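Local coordinates for putative endonuclease/exonuclease/phosphatase family protein (Bacteroides thetaiotaomicron, PDB 3MPR), which probably acts as a metal-dependent nuclease of the endonuclease/exonuclease/phosphatase family, hydrolysing phosphodiester bonds in nucleic acids, at residues P172-G177 with V285-D290. Numbering follows the deposited sequence.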
loop_
_atom_site.group_PDB
_atom_site.type_symbol
_atom_site.label_atom_id
_atom_site.label_comp_id
_atom_site.label_asym_id
_atom_site.label_seq_id
_atom_site.Cartn_x
_atom_site.Cartn_y
_atom_site.Cartn_z
ATOM N N PRO A 172 18.443 19.303 -7.239
ATOM C CA PRO A 172 18.333 18.107 -6.394
ATOM C C PRO A 172 18.085 16.897 -7.273
ATOM O O PRO A 172 17.481 17.040 -8.333
ATOM C CB PRO A 172 17.084 18.378 -5.540
ATOM C CG PRO A 172 16.778 19.829 -5.718
ATOM C CD PRO A 172 17.302 20.218 -7.058
ATOM N N ALA A 173 18.541 15.727 -6.842
ATOM C CA ALA A 173 18.416 14.530 -7.653
ATOM C C ALA A 173 17.788 13.378 -6.886
ATOM O O ALA A 173 17.916 13.276 -5.664
ATOM C CB ALA A 173 19.789 14.110 -8.196
ATOM N N ILE A 174 17.104 12.524 -7.636
ATOM C CA ILE A 174 16.556 11.280 -7.146
ATOM C C ILE A 174 17.117 10.219 -8.070
ATOM O O ILE A 174 17.076 10.385 -9.284
ATOM C CB ILE A 174 15.028 11.279 -7.269
ATOM C CG1 ILE A 174 14.442 12.416 -6.421
ATOM C CG2 ILE A 174 14.466 9.884 -6.912
ATOM C CD1 ILE A 174 12.930 12.649 -6.622
ATOM N N LEU A 175 17.643 9.142 -7.495
ATOM C CA LEU A 175 18.228 8.026 -8.257
ATOM C C LEU A 175 17.576 6.708 -7.854
ATOM O O LEU A 175 17.647 6.327 -6.682
ATOM C CB LEU A 175 19.741 7.942 -7.984
ATOM C CG LEU A 175 20.476 6.664 -8.427
ATOM C CD1 LEU A 175 20.465 6.510 -9.933
ATOM C CD2 LEU A 175 21.920 6.650 -7.888
ATOM N N THR A 176 16.921 6.032 -8.808
ATOM C CA THR A 176 16.300 4.725 -8.559
ATOM C C THR A 176 17.025 3.669 -9.366
ATOM O O THR A 176 17.802 3.992 -10.259
ATOM C CB THR A 176 14.813 4.698 -9.010
ATOM O OG1 THR A 176 14.724 4.962 -10.419
ATOM C CG2 THR A 176 13.994 5.745 -8.258
ATOM N N GLY A 177 16.766 2.399 -9.089
ATOM C CA GLY A 177 17.327 1.377 -9.951
ATOM C C GLY A 177 17.408 0.017 -9.313
ATOM O O GLY A 177 17.113 -0.145 -8.130
ATOM N N VAL A 285 8.714 5.558 -2.072
ATOM C CA VAL A 285 9.234 6.574 -1.150
ATOM C C VAL A 285 8.476 7.896 -1.302
ATOM O O VAL A 285 8.207 8.342 -2.418
ATOM C CB VAL A 285 10.746 6.806 -1.373
ATOM C CG1 VAL A 285 11.232 8.055 -0.591
ATOM C CG2 VAL A 285 11.539 5.543 -0.965
ATOM N N GLU A 286 8.109 8.496 -0.175
ATOM C CA GLU A 286 7.383 9.750 -0.177
ATOM C C GLU A 286 8.349 10.829 0.276
ATOM O O GLU A 286 8.978 10.708 1.325
ATOM C CB GLU A 286 6.145 9.670 0.728
ATOM C CG GLU A 286 5.059 8.745 0.139
ATOM C CD GLU A 286 4.218 8.051 1.204
ATOM O OE1 GLU A 286 3.131 8.560 1.526
ATOM O OE2 GLU A 286 4.640 6.991 1.709
ATOM N N LEU A 287 8.485 11.861 -0.551
ATOM C CA LEU A 287 9.478 12.900 -0.318
ATOM C C LEU A 287 8.808 14.250 -0.149
ATOM O O LEU A 287 7.710 14.470 -0.656
ATOM C CB LEU A 287 10.419 12.995 -1.528
ATOM C CG LEU A 287 11.213 11.742 -1.874
ATOM C CD1 LEU A 287 11.926 11.943 -3.200
ATOM C CD2 LEU A 287 12.205 11.405 -0.763
ATOM N N VAL A 288 9.482 15.160 0.549
ATOM C CA VAL A 288 9.068 16.551 0.551
ATOM C C VAL A 288 10.279 17.422 0.283
ATOM O O VAL A 288 11.384 17.141 0.775
ATOM C CB VAL A 288 8.442 16.990 1.894
ATOM C CG1 VAL A 288 8.100 18.478 1.840
ATOM C CG2 VAL A 288 7.198 16.177 2.199
ATOM N N PHE A 289 10.076 18.478 -0.498
ATOM C CA PHE A 289 11.141 19.444 -0.748
ATOM C C PHE A 289 10.662 20.860 -0.404
ATOM O O PHE A 289 9.661 21.338 -0.935
ATOM C CB PHE A 289 11.604 19.382 -2.205
ATOM C CG PHE A 289 12.870 20.160 -2.468
ATOM C CD1 PHE A 289 12.822 21.511 -2.775
ATOM C CD2 PHE A 289 14.103 19.538 -2.389
ATOM C CE1 PHE A 289 13.987 22.226 -3.016
ATOM C CE2 PHE A 289 15.271 20.242 -2.635
ATOM C CZ PHE A 289 15.211 21.593 -2.939
ATOM N N ASP A 290 11.385 21.512 0.499
ATOM C CA ASP A 290 11.085 22.878 0.922
ATOM C C ASP A 290 11.962 23.817 0.088
ATOM O O ASP A 290 13.167 23.873 0.282
ATOM C CB ASP A 290 11.436 22.984 2.412
ATOM C CG ASP A 290 11.105 24.339 3.029
ATOM O OD1 ASP A 290 11.063 25.352 2.323
ATOM O OD2 ASP A 290 10.900 24.379 4.255
#
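Pro172 meets Phe289, and two residues further on Ile174 meets Leu287, in a small worked example of how the two sheets of a DNase I-like beta-sandwich are held face to face. Strands 173-178 and 283-289 belong to opposite sheets and run in opposing directions, so moving forward along the first means moving back along the second. The backbones stay well apart, 9.2 Å between Pro172 CA and Phe289 CA and 10.0 Å between Ile174 CA and Leu287 CA, and apolar side chains alone bridge the gap.

Just ahead of its strand, Pro172 crosses the outer end of Phe289 at about a right angle, its CG coming in obliquely to the phenyl ring between CE2 and CZ. This pyrrolidine CG does most of the touching, 3.5 Å from Phe289 CE2, with Pro172 CB behind it at 3.9 Å from the same ring atom. Phe289 extends this far because its CG stands anti to the backbone N (chi1 -169°), which carries the ring out beside the proline. Phe134 stacks on the same phenyl group and Phe236 meets it edge-to-face, while Phe236 also touches Pro172 and Ile174, making this end of the interface distinctly aromatic.

Ile174 makes the second bridge: its longer branch, CG1 to CD1, reaches out to meet Leu287 tip to tip. Phe138 of the adjoining strand 135-142 also touches Ile174, and Val238 of strand 237-243 touches Leu287, so each residue packs on a neighbouring strand of its own sheet as well as across the sandwich. The inward-facing Leu287 holds its CG anti to the carbonyl carbon (chi1 -60°), and its CD1 sits 3.6 Å from Ile174 CD1 and 4.1 Å from Ile174 CG1.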